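Local coordinates for protein porin B (Pseudomonas putida, PDB 4GEY) that forms a beta-barrel channel in the outer membrane that probably takes up sugars such as glucose, which is found bound inside it, at residues E90-I95 against Q133-Q138; Q190-V195 against G208-N213; E156-F161 against P236-W241; W186-W191 against S215-G220. The protein carries 2 engineered substitutions. One frame throughout, in Å; residues are numbered along the deposited sequence.

In the fold
From the N terminus, contact 1 comes first. It closes a loop of 37 residues and joins strands 89-100 and 129-140 of the barrel wall. It is complete before the others begin. Contact 3 opens next, at residues 156-161, and closes last, at 236-241, so it ties a long loop to strand 232-245. Contacts 2 and 4 are both nested inside it. Their first segments, 190-195 and 186-191, overlap at Q190 and W191. Contact 2 pairs the two strands of a hairpin, and contact 4 reaches the loop that follows that hairpin. Contacts 2 and 3 also meet directly through the R194-D157 salt bridge. Contacts 1 and 3 meet where Q133 approaches E156.

Contact 1. Residues E90-I95 against Q133-Q138; sequences EFKLAI and QMWIKQ. With C8E ((hydroxyethyloxy)tri(ethyloxy)octane), chain G.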
# COMPACT_ATOMS: atom_id res chain seq x y z
N GLU A 90 -10.69 -20.51 -9.39
CA GLU A 90 -9.76 -20.45 -8.26
C GLU A 90 -10.50 -19.89 -7.06
O GLU A 90 -11.32 -18.98 -7.21
CB GLU A 90 -8.58 -19.52 -8.56
CG GLU A 90 -7.85 -19.79 -9.86
CD GLU A 90 -6.77 -18.78 -10.13
OE1 GLU A 90 -6.35 -18.08 -9.18
OE2 GLU A 90 -6.33 -18.68 -11.30
N PHE A 91 -10.21 -20.44 -5.88
CA PHE A 91 -10.67 -19.85 -4.64
C PHE A 91 -9.47 -19.46 -3.80
O PHE A 91 -8.46 -20.17 -3.78
CB PHE A 91 -11.57 -20.81 -3.86
CG PHE A 91 -12.02 -20.27 -2.52
CD1 PHE A 91 -13.11 -19.43 -2.43
CD2 PHE A 91 -11.34 -20.61 -1.36
CE1 PHE A 91 -13.53 -18.93 -1.21
CE2 PHE A 91 -11.75 -20.12 -0.14
CZ PHE A 91 -12.85 -19.28 -0.06
N LYS A 92 -9.58 -18.34 -3.09
CA LYS A 92 -8.50 -17.92 -2.22
C LYS A 92 -9.00 -17.46 -0.86
O LYS A 92 -9.87 -16.59 -0.78
CB LYS A 92 -7.68 -16.83 -2.87
CG LYS A 92 -6.57 -16.31 -1.99
CD LYS A 92 -5.58 -17.41 -1.65
CE LYS A 92 -4.47 -16.86 -0.76
NZ LYS A 92 -3.74 -15.76 -1.43
N LEU A 93 -8.47 -18.05 0.19
CA LEU A 93 -8.77 -17.61 1.55
C LEU A 93 -7.49 -17.08 2.20
O LEU A 93 -6.46 -17.77 2.21
CB LEU A 93 -9.41 -18.74 2.36
CG LEU A 93 -9.61 -18.56 3.86
CD1 LEU A 93 -10.15 -17.18 4.22
CD2 LEU A 93 -10.51 -19.65 4.43
N ALA A 94 -7.54 -15.86 2.72
CA ALA A 94 -6.41 -15.29 3.44
C ALA A 94 -6.84 -14.63 4.72
O ALA A 94 -7.77 -13.83 4.73
CB ALA A 94 -5.64 -14.31 2.58
N ILE A 95 -6.15 -14.98 5.81
CA ILE A 95 -6.38 -14.39 7.12
C ILE A 95 -5.08 -13.77 7.61
O ILE A 95 -4.01 -14.34 7.44
CB ILE A 95 -6.87 -15.46 8.10
CG1 ILE A 95 -8.22 -16.02 7.62
CG2 ILE A 95 -7.04 -14.89 9.47
CD1 ILE A 95 -8.94 -16.84 8.65
N GLN A 133 -8.61 -11.95 2.56
CA GLN A 133 -9.05 -12.37 1.23
C GLN A 133 -10.03 -13.52 1.35
O GLN A 133 -9.82 -14.45 2.14
CB GLN A 133 -7.88 -12.84 0.36
CG GLN A 133 -6.87 -11.79 -0.07
CD GLN A 133 -5.68 -12.40 -0.80
OE1 GLN A 133 -5.32 -13.57 -0.56
NE2 GLN A 133 -5.08 -11.64 -1.69
N MSE A 134 -11.09 -13.46 0.55
CA MSE A 134 -12.00 -14.58 0.36
C MSE A 134 -12.71 -14.40 -0.96
O MSE A 134 -13.70 -13.69 -1.05
CB MSE A 134 -13.02 -14.69 1.48
CG MSE A 134 -13.95 -15.89 1.32
SE MSE A 134 -15.31 -15.93 2.73
CE MSE A 134 -16.50 -14.48 2.14
N TRP A 135 -12.19 -15.04 -1.99
CA TRP A 135 -12.74 -14.82 -3.30
C TRP A 135 -12.64 -16.00 -4.25
O TRP A 135 -11.74 -16.82 -4.16
CB TRP A 135 -12.15 -13.56 -3.94
CG TRP A 135 -10.64 -13.44 -4.00
CD1 TRP A 135 -9.86 -12.59 -3.26
CD2 TRP A 135 -9.75 -14.14 -4.87
NE1 TRP A 135 -8.54 -12.73 -3.61
CE2 TRP A 135 -8.44 -13.68 -4.60
CE3 TRP A 135 -9.92 -15.13 -5.84
CZ2 TRP A 135 -7.32 -14.16 -5.26
CZ3 TRP A 135 -8.80 -15.60 -6.49
CH2 TRP A 135 -7.52 -15.12 -6.20
N ILE A 136 -13.61 -16.06 -5.15
CA ILE A 136 -13.64 -17.06 -6.20
C ILE A 136 -13.41 -16.32 -7.51
O ILE A 136 -13.79 -15.16 -7.66
CB ILE A 136 -14.98 -17.82 -6.19
CG1 ILE A 136 -15.03 -18.88 -7.28
CG2 ILE A 136 -16.15 -16.86 -6.33
CD1 ILE A 136 -16.32 -19.68 -7.27
N LYS A 137 -12.76 -16.99 -8.45
CA LYS A 137 -12.41 -16.35 -9.72
C LYS A 137 -12.54 -17.33 -10.89
O LYS A 137 -12.10 -18.46 -10.78
CB LYS A 137 -10.99 -15.81 -9.65
CG LYS A 137 -10.47 -15.27 -10.97
CD LYS A 137 -9.23 -14.43 -10.75
CE LYS A 137 -7.98 -15.24 -10.88
NZ LYS A 137 -6.88 -14.50 -10.22
N GLN A 138 -13.13 -16.89 -12.00
CA GLN A 138 -13.18 -17.75 -13.18
C GLN A 138 -12.81 -17.01 -14.47
O GLN A 138 -13.17 -15.85 -14.66
CB GLN A 138 -14.56 -18.43 -13.30
CG GLN A 138 -14.61 -19.57 -14.31
CD GLN A 138 -15.89 -20.41 -14.23
OE1 GLN A 138 -17.01 -19.88 -14.30
NE2 GLN A 138 -15.73 -21.72 -14.06
C1 C8E G . -17.39 -15.93 -10.71
C2 C8E G . -17.60 -17.30 -10.08
C3 C8E G . -18.19 -18.31 -11.06
C4 C8E G . -18.08 -19.73 -10.51
C5 C8E G . -19.17 -20.67 -11.03
C6 C8E G . -18.55 -21.90 -11.70
C7 C8E G . -19.58 -22.85 -12.29
C8 C8E G . -19.78 -24.08 -11.42
O9 C8E G . -20.51 -25.08 -12.12
C10 C8E G . -19.76 -25.61 -13.19
C11 C8E G . -20.41 -26.88 -13.73
O12 C8E G . -19.53 -27.46 -14.67
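K92 and W135 meet in the middle of two antiparallel strands. Backbone bonds link E90 with K137, K92 with W135 and A94 with Q133, in both directions each time. The bond from K92 N to W135 O measures 2.8 Å. Among the side chains, K92 CB lies over one face of the W135 indole, 3.6 Å from the centroid of the six-membered ring. The lysine chain then bends at chi2 (62°) and chi4 (-59°), which brings NZ to Q133 OE1 at 2.8 Å, in the carbonyl plane. The other end of that amide, Q133 NE2, faces E156, at a distance too short in the model to be relied on. With K92 replaced by an alanine, CB could stay on the indole, but Q133 OE1, left without the ammonium group, would probably be less firmly fixed. E90 and K137 run side by side, but their salt bridge is long, at 3.8 Å from OE1 to NZ. F91, L93, M134 and I136 form the apolar face, where F91 CZ packs on M134 CG at 3.8 Å. I136 CD1 touches a detergent tail at C4, 3.7 Å away. A polar face opposite a greasy, detergent-coated one is typical of the wall of a porin barrel.

Contact 2. Residues Q190-V195 against G208-N213; sequences QWALRV and GAFEQN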
# COMPACT_ATOMS: atom_id res chain seq x y z
N GLN A 190 -13.32 -6.20 1.63
CA GLN A 190 -14.64 -5.62 1.34
C GLN A 190 -15.26 -6.47 0.25
O GLN A 190 -14.55 -7.10 -0.54
CB GLN A 190 -14.52 -4.22 0.74
CG GLN A 190 -13.90 -3.18 1.60
CD GLN A 190 -12.78 -2.48 0.89
OE1 GLN A 190 -11.92 -3.12 0.27
NE2 GLN A 190 -12.79 -1.15 0.94
N TRP A 191 -16.58 -6.46 0.17
CA TRP A 191 -17.25 -7.15 -0.92
C TRP A 191 -16.87 -6.45 -2.21
O TRP A 191 -16.89 -5.22 -2.30
CB TRP A 191 -18.76 -7.17 -0.71
CG TRP A 191 -19.20 -8.14 0.35
CD1 TRP A 191 -19.74 -7.84 1.56
CD2 TRP A 191 -19.12 -9.57 0.29
NE1 TRP A 191 -20.02 -8.99 2.26
CE2 TRP A 191 -19.64 -10.07 1.50
CE3 TRP A 191 -18.67 -10.48 -0.67
CZ2 TRP A 191 -19.72 -11.43 1.78
CZ3 TRP A 191 -18.75 -11.84 -0.40
CH2 TRP A 191 -19.28 -12.30 0.82
N ALA A 192 -16.50 -7.23 -3.22
CA ALA A 192 -16.04 -6.64 -4.46
C ALA A 192 -16.26 -7.55 -5.66
O ALA A 192 -16.31 -8.78 -5.55
CB ALA A 192 -14.60 -6.28 -4.36
N LEU A 193 -16.41 -6.90 -6.82
CA LEU A 193 -16.51 -7.56 -8.10
C LEU A 193 -15.51 -6.90 -9.04
O LEU A 193 -15.49 -5.67 -9.18
CB LEU A 193 -17.92 -7.41 -8.65
CG LEU A 193 -18.21 -8.04 -10.02
CD1 LEU A 193 -17.93 -9.55 -9.99
CD2 LEU A 193 -19.63 -7.74 -10.49
N ARG A 194 -14.66 -7.70 -9.68
CA ARG A 194 -13.66 -7.16 -10.59
C ARG A 194 -13.67 -7.90 -11.92
O ARG A 194 -13.45 -9.11 -11.96
CB ARG A 194 -12.26 -7.23 -9.96
CG ARG A 194 -11.18 -6.63 -10.83
CD ARG A 194 -10.07 -7.62 -11.15
NE ARG A 194 -10.58 -8.91 -11.61
CZ ARG A 194 -9.83 -9.98 -11.79
NH1 ARG A 194 -8.53 -9.92 -11.55
NH2 ARG A 194 -10.37 -11.12 -12.21
N VAL A 195 -13.92 -7.17 -13.01
CA VAL A 195 -13.99 -7.78 -14.35
C VAL A 195 -12.78 -7.35 -15.19
O VAL A 195 -12.42 -6.17 -15.24
CB VAL A 195 -15.31 -7.43 -15.09
CG1 VAL A 195 -15.31 -8.02 -16.47
CG2 VAL A 195 -16.52 -7.94 -14.32
N GLY A 208 -13.85 -2.33 -11.68
CA GLY A 208 -14.34 -3.03 -10.51
C GLY A 208 -15.36 -2.22 -9.74
O GLY A 208 -15.52 -1.03 -9.96
N ALA A 209 -16.07 -2.89 -8.84
CA ALA A 209 -16.99 -2.22 -7.94
C ALA A 209 -16.77 -2.76 -6.52
O ALA A 209 -16.97 -3.94 -6.26
CB ALA A 209 -18.42 -2.43 -8.38
N PHE A 210 -16.32 -1.88 -5.62
CA PHE A 210 -16.01 -2.26 -4.25
C PHE A 210 -16.98 -1.60 -3.29
O PHE A 210 -17.22 -0.39 -3.36
CB PHE A 210 -14.58 -1.85 -3.87
CG PHE A 210 -13.52 -2.56 -4.65
CD1 PHE A 210 -13.28 -2.24 -5.98
CD2 PHE A 210 -12.75 -3.54 -4.06
CE1 PHE A 210 -12.30 -2.90 -6.70
CE2 PHE A 210 -11.78 -4.21 -4.78
CZ PHE A 210 -11.55 -3.89 -6.09
N GLU A 211 -17.56 -2.41 -2.41
CA GLU A 211 -18.33 -1.89 -1.31
C GLU A 211 -17.41 -0.94 -0.57
O GLU A 211 -16.26 -1.27 -0.30
CB GLU A 211 -18.76 -3.03 -0.40
CG GLU A 211 -18.97 -2.62 1.04
CD GLU A 211 -19.00 -3.80 1.97
OE1 GLU A 211 -18.28 -4.79 1.70
OE2 GLU A 211 -19.76 -3.75 2.97
N GLN A 212 -17.90 0.26 -0.27
CA GLN A 212 -17.11 1.25 0.46
C GLN A 212 -17.81 1.49 1.80
O GLN A 212 -18.92 2.05 1.86
CB GLN A 212 -16.90 2.51 -0.41
CG GLN A 212 -17.14 3.87 0.23
CD GLN A 212 -16.23 4.16 1.41
OE1 GLN A 212 -15.22 3.48 1.62
NE2 GLN A 212 -16.60 5.18 2.19
N ASN A 213 -17.17 1.01 2.87
CA ASN A 213 -17.83 0.84 4.16
C ASN A 213 -16.84 1.01 5.30
O ASN A 213 -16.23 0.04 5.73
CB ASN A 213 -18.43 -0.58 4.23
CG ASN A 213 -19.20 -0.85 5.52
OD1 ASN A 213 -19.16 -0.08 6.48
ND2 ASN A 213 -19.90 -1.98 5.54
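E211 OE1 accepts the backbone N-H of W191 at 2.8 Å. The bond is nearly straight (162°), and the N-H arrives nearly along the C-O axis. R151 adds a long, weak ion pair to the same oxygen. E211 OE2 takes N213 ND2 at 3.1 Å, from above the carboxylate plane, so both oxygens are held and the group has little freedom to turn. The glutamate gets there because its CG stands roughly anti to the backbone N (chi1 153°) and the chain is extended beyond it. The carboxylate also lies beside the W191 indole, with the two planes 25° apart and OE1 3.4 Å from CD1. W191 NE1 is bonded elsewhere, to L225 O, and R151 makes a cation-pi contact with the ring.

E211 N returns a bond to W191 O, and L193 and A209 form a hydrogen-bonded pair. Between them, A192 and F210 face each other as a non-hydrogen-bonded pair, and A192 CB packs obliquely on the phenyl ring near CD2 and CE2. The same ring leans back along its own strand, bringing CE1 4.3 Å from CA of G208, which has no side chain. Q190 CB rests on E211 O at 3.6 Å. L193 and A209 lie on the other face, the one turned to detergent.

R194 bridges to D146 and D157. This hairpin is flanked on both sides: strand 190-198 also pairs with strand 145-149, and strand 203-212 with strand 232-245.

Contact 3. Residues E156-F161 against P236-W241; sequences EDFNSF and PMEAVW. Engineered in segment 236-241: M237 (natural residue Val). With C8E ((hydroxyethyloxy)tri(ethyloxy)octane), chain C.
E238 holds the backbone of the loop at N159. Its OE2 accepts N159 N at 2.9 Å, on the syn side and 32° out of the carboxylate plane. A second bond from N159 N, to E238 OE1 at 3.4 Å, is weak. The carboxylate reaches the loop because CG is anti to the backbone N (chi1 -158°) and the chain is extended beyond it. Both oxygens have further partners: OE1 takes R253 and Q206, and OE2 takes the indole N-H of W292. The salt bridge with R253 would probably help to keep this buried group charged. The apolar part is a CH-pi contact. P236 CG sits over the centre of the F158 ring, 3.5 Å from the centroid and almost on the ring normal, with the two side chains crossing at about a right angle. P236 CB touches the same ring at CD2, 3.6 Å away. Detergent marks the outward side of the strand: CE of M237, an engineered selenomethionine, lies 3.7 Å from C6 of a C8E molecule. P236 and E238 point inward to meet the loop. A loop fastened in this way to the inner wall is consistent with the inward-folded loops that narrow porin channels.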
# COMPACT_ATOMS: atom_id res chain seq x y z
N GLU A 156 -5.06 -4.98 -4.56
CA GLU A 156 -4.73 -6.33 -5.00
C GLU A 156 -4.86 -6.48 -6.53
O GLU A 156 -4.17 -7.31 -7.12
CB GLU A 156 -5.63 -7.33 -4.27
CG GLU A 156 -5.51 -8.77 -4.71
CD GLU A 156 -6.26 -9.71 -3.81
OE1 GLU A 156 -6.11 -9.61 -2.58
OE2 GLU A 156 -7.01 -10.57 -4.33
N ASP A 157 -5.73 -5.69 -7.16
CA ASP A 157 -5.86 -5.72 -8.62
C ASP A 157 -5.57 -4.37 -9.26
O ASP A 157 -5.06 -4.28 -10.37
CB ASP A 157 -7.26 -6.18 -9.04
CG ASP A 157 -7.55 -7.59 -8.61
OD1 ASP A 157 -7.80 -7.79 -7.40
OD2 ASP A 157 -7.52 -8.50 -9.48
N PHE A 158 -5.91 -3.31 -8.54
CA PHE A 158 -5.82 -1.98 -9.10
C PHE A 158 -4.62 -1.22 -8.52
O PHE A 158 -4.34 -1.33 -7.32
CB PHE A 158 -7.13 -1.23 -8.85
CG PHE A 158 -8.34 -1.88 -9.49
CD1 PHE A 158 -9.07 -2.84 -8.83
CD2 PHE A 158 -8.74 -1.52 -10.77
CE1 PHE A 158 -10.17 -3.43 -9.41
CE2 PHE A 158 -9.83 -2.10 -11.36
CZ PHE A 158 -10.55 -3.06 -10.68
N ASN A 159 -3.89 -0.50 -9.38
CA ASN A 159 -2.84 0.40 -8.90
C ASN A 159 -1.78 -0.40 -8.13
O ASN A 159 -1.11 0.11 -7.24
CB ASN A 159 -3.47 1.50 -8.03
CG ASN A 159 -2.47 2.56 -7.56
OD1 ASN A 159 -2.49 2.96 -6.40
ND2 ASN A 159 -1.61 3.00 -8.46
N SER A 160 -1.67 -1.68 -8.47
CA SER A 160 -0.81 -2.60 -7.73
C SER A 160 0.67 -2.27 -7.89
O SER A 160 1.11 -1.94 -8.99
CB SER A 160 -1.07 -4.03 -8.18
OG SER A 160 -2.43 -4.34 -8.12
N PHE A 161 1.41 -2.37 -6.79
CA PHE A 161 2.85 -2.10 -6.74
C PHE A 161 3.42 -3.03 -5.66
O PHE A 161 2.73 -3.32 -4.69
CB PHE A 161 3.09 -0.62 -6.39
CG PHE A 161 4.54 -0.18 -6.50
CD1 PHE A 161 5.14 -0.00 -7.74
CD2 PHE A 161 5.30 0.08 -5.36
CE1 PHE A 161 6.46 0.40 -7.84
CE2 PHE A 161 6.62 0.49 -5.45
CZ PHE A 161 7.21 0.65 -6.69
N PRO A 236 -13.05 1.60 -9.51
CA PRO A 236 -11.78 1.84 -10.19
C PRO A 236 -11.78 1.30 -11.61
O PRO A 236 -12.44 0.29 -11.86
CB PRO A 236 -10.77 1.05 -9.35
CG PRO A 236 -11.55 -0.04 -8.76
CD PRO A 236 -12.98 0.45 -8.60
N MSE A 237 -11.07 1.98 -12.52
CA MSE A 237 -10.84 1.48 -13.89
C MSE A 237 -9.34 1.52 -14.18
O MSE A 237 -8.63 2.36 -13.64
CB MSE A 237 -11.54 2.35 -14.93
CG MSE A 237 -12.95 2.72 -14.58
SE MSE A 237 -13.61 4.18 -15.71
CE MSE A 237 -13.69 3.23 -17.42
N GLU A 238 -8.87 0.64 -15.04
CA GLU A 238 -7.43 0.60 -15.28
C GLU A 238 -7.05 -0.05 -16.60
O GLU A 238 -7.70 -0.98 -17.07
CB GLU A 238 -6.73 -0.15 -14.15
CG GLU A 238 -5.27 0.18 -14.01
CD GLU A 238 -4.65 -0.50 -12.80
OE1 GLU A 238 -5.19 -1.55 -12.36
OE2 GLU A 238 -3.65 0.02 -12.27
N ALA A 239 -5.98 0.47 -17.19
CA ALA A 239 -5.35 -0.16 -18.34
C ALA A 239 -3.94 -0.51 -17.91
O ALA A 239 -3.26 0.31 -17.30
CB ALA A 239 -5.35 0.78 -19.53
N VAL A 240 -3.52 -1.74 -18.20
CA VAL A 240 -2.21 -2.22 -17.79
C VAL A 240 -1.44 -2.80 -18.98
O VAL A 240 -1.81 -3.85 -19.52
CB VAL A 240 -2.32 -3.25 -16.64
CG1 VAL A 240 -0.98 -3.90 -16.34
CG2 VAL A 240 -2.89 -2.60 -15.39
N TRP A 241 -0.38 -2.10 -19.38
CA TRP A 241 0.45 -2.52 -20.51
C TRP A 241 1.76 -3.12 -19.99
O TRP A 241 2.48 -2.48 -19.21
CB TRP A 241 0.75 -1.30 -21.38
CG TRP A 241 1.53 -1.57 -22.63
CD1 TRP A 241 1.50 -2.69 -23.40
CD2 TRP A 241 2.46 -0.68 -23.27
NE1 TRP A 241 2.33 -2.56 -24.48
CE2 TRP A 241 2.94 -1.33 -24.42
CE3 TRP A 241 2.93 0.61 -22.98
CZ2 TRP A 241 3.87 -0.74 -25.29
CZ3 TRP A 241 3.85 1.20 -23.84
CH2 TRP A 241 4.31 0.52 -24.97
C1 C8E C . -8.38 5.97 -17.84
C2 C8E C . -8.81 4.56 -17.45
C3 C8E C . -8.73 3.68 -18.69
C4 C8E C . -10.07 3.02 -19.00
C5 C8E C . -9.93 1.51 -19.16
C6 C8E C . -11.03 0.81 -18.37
C7 C8E C . -12.01 0.11 -19.30
C8 C8E C . -12.99 -0.79 -18.55
O9 C8E C . -12.75 -2.15 -18.90
C10 C8E C . -13.91 -2.95 -18.83
C11 C8E C . -13.58 -4.43 -19.06
O12 C8E C . -14.74 -5.13 -19.49

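Contact 4. Residues W186-W191 against S215-G220; sequences WPVSQW and SNLETG. With BGC (beta-D-glucopyranose), chain B.
The amide of N216 is the flat group at this contact. S189 O lies above its plane, 3.5 Å from N216 CG. Q190 CG approaches the same side, 3.8 Å from N216 ND2. None of these approaches is a hydrogen bond, and S189 O and N216 OD1 are two acceptors. The amide of Q190 stands almost perpendicular to that of N216, with the planes 89° apart. The rest is apolar packing by V188, whose two methyl groups go to different partners. CG1 is anti to the backbone N (chi1 -179°) and meets N216 CB at 4.0 Å, while CG2 meets L217 CD2, also at 4.0 Å. With an alanine here in place of N216, V188 would keep its contact with CB, but a gap would probably open beside S189 O and Q190. At the other end of residues 186-191, W186 O accepts a weak bond of 3.0 Å from O4 of the bound glucose, and a cis peptide leads into P187. W186 and P187 pack on T96 and R98 of strand 89-100. Residues 186-191 run from this sugar pocket into strand 190-198, and residues 215-220 belong to the loop joining strands 203-212 and 232-245.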
# COMPACT_ATOMS: atom_id res chain seq x y z
N TRP A 186 -5.15 -4.40 1.33
CA TRP A 186 -4.61 -5.40 2.25
C TRP A 186 -4.05 -4.67 3.47
O TRP A 186 -3.17 -3.84 3.32
CB TRP A 186 -3.47 -6.16 1.57
CG TRP A 186 -2.75 -7.13 2.46
CD1 TRP A 186 -2.03 -6.85 3.60
CD2 TRP A 186 -2.66 -8.56 2.29
NE1 TRP A 186 -1.52 -7.99 4.14
CE2 TRP A 186 -1.88 -9.06 3.35
CE3 TRP A 186 -3.15 -9.45 1.33
CZ2 TRP A 186 -1.59 -10.41 3.50
CZ3 TRP A 186 -2.87 -10.79 1.47
CH2 TRP A 186 -2.10 -11.26 2.55
N PRO A 187 -4.49 -5.05 4.67
CA PRO A 187 -5.18 -6.30 4.97
C PRO A 187 -6.68 -6.16 5.17
O PRO A 187 -7.26 -7.09 5.75
CB PRO A 187 -4.58 -6.68 6.32
CG PRO A 187 -4.36 -5.33 6.99
CD PRO A 187 -4.12 -4.32 5.90
N VAL A 188 -7.30 -5.06 4.75
CA VAL A 188 -8.74 -4.90 4.90
C VAL A 188 -9.43 -5.58 3.73
O VAL A 188 -8.96 -5.49 2.60
CB VAL A 188 -9.16 -3.40 4.94
CG1 VAL A 188 -10.66 -3.24 5.12
CG2 VAL A 188 -8.44 -2.67 6.05
N SER A 189 -10.54 -6.26 3.98
CA SER A 189 -11.34 -6.80 2.88
C SER A 189 -12.70 -6.11 2.80
O SER A 189 -13.14 -5.50 3.78
CB SER A 189 -11.55 -8.31 3.03
OG SER A 189 -12.61 -8.58 3.93
N GLN A 190 -13.32 -6.20 1.63
CA GLN A 190 -14.64 -5.62 1.34
C GLN A 190 -15.26 -6.47 0.25
O GLN A 190 -14.55 -7.10 -0.54
CB GLN A 190 -14.52 -4.22 0.74
CG GLN A 190 -13.90 -3.18 1.60
CD GLN A 190 -12.78 -2.48 0.89
OE1 GLN A 190 -11.92 -3.12 0.27
NE2 GLN A 190 -12.79 -1.15 0.94
N TRP A 191 -16.58 -6.46 0.17
CA TRP A 191 -17.25 -7.15 -0.92
C TRP A 191 -16.87 -6.45 -2.21
O TRP A 191 -16.89 -5.22 -2.30
CB TRP A 191 -18.76 -7.17 -0.71
CG TRP A 191 -19.20 -8.14 0.35
CD1 TRP A 191 -19.74 -7.84 1.56
CD2 TRP A 191 -19.12 -9.57 0.29
NE1 TRP A 191 -20.02 -8.99 2.26
CE2 TRP A 191 -19.64 -10.07 1.50
CE3 TRP A 191 -18.67 -10.48 -0.67
CZ2 TRP A 191 -19.72 -11.43 1.78
CZ3 TRP A 191 -18.75 -11.84 -0.40
CH2 TRP A 191 -19.28 -12.30 0.82
N SER A 215 -16.91 1.14 8.38
CA SER A 215 -17.00 0.27 9.54
C SER A 215 -16.06 -0.95 9.43
O SER A 215 -15.73 -1.57 10.44
CB SER A 215 -18.44 -0.15 9.81
OG SER A 215 -18.77 -1.32 9.08
N ASN A 216 -15.64 -1.28 8.21
CA ASN A 216 -14.61 -2.31 8.02
C ASN A 216 -13.31 -1.97 8.73
O ASN A 216 -12.53 -2.85 9.04
CB ASN A 216 -14.32 -2.53 6.54
CG ASN A 216 -15.19 -3.61 5.93
OD1 ASN A 216 -15.27 -4.73 6.46
ND2 ASN A 216 -15.85 -3.28 4.81
N LEU A 217 -13.08 -0.68 9.00
CA LEU A 217 -11.86 -0.24 9.66
C LEU A 217 -11.92 -0.46 11.18
O LEU A 217 -10.88 -0.60 11.82
CB LEU A 217 -11.57 1.23 9.34
CG LEU A 217 -11.34 1.59 7.87
CD1 LEU A 217 -11.00 3.07 7.70
CD2 LEU A 217 -10.26 0.72 7.23
N GLU A 218 -13.12 -0.50 11.74
CA GLU A 218 -13.31 -0.67 13.18
C GLU A 218 -12.83 -2.03 13.65
O GLU A 218 -13.25 -3.05 13.10
CB GLU A 218 -14.79 -0.52 13.55
CG GLU A 218 -15.37 0.84 13.23
CD GLU A 218 -16.89 0.88 13.35
OE1 GLU A 218 -17.51 1.71 12.65
OE2 GLU A 218 -17.46 0.08 14.14
N THR A 219 -11.96 -2.06 14.67
CA THR A 219 -11.62 -3.33 15.35
C THR A 219 -12.91 -3.99 15.87
O THR A 219 -13.78 -3.33 16.44
CB THR A 219 -10.57 -3.17 16.51
OG1 THR A 219 -11.02 -2.19 17.46
CG2 THR A 219 -9.20 -2.76 15.97
N GLY A 220 -13.02 -5.29 15.64
CA GLY A 220 -14.27 -5.99 15.87
C GLY A 220 -14.82 -6.45 14.54
O GLY A 220 -15.45 -7.50 14.43
C2 BGC B . -0.59 -0.75 6.34
C3 BGC B . -0.21 -1.23 5.08
C4 BGC B . -1.35 -1.42 4.19
C5 BGC B . -2.23 -0.14 4.03
C6 BGC B . -3.42 -0.33 3.42
C1 BGC B . -1.26 0.52 6.26
O1 BGC B . -1.61 0.90 7.54
O2 BGC B . 0.61 -0.63 7.18
O3 BGC B . 0.53 -2.48 5.26
O4 BGC B . -0.88 -1.87 2.95
O5 BGC B . -2.45 0.40 5.45
O6 BGC B . -4.48 -0.89 4.12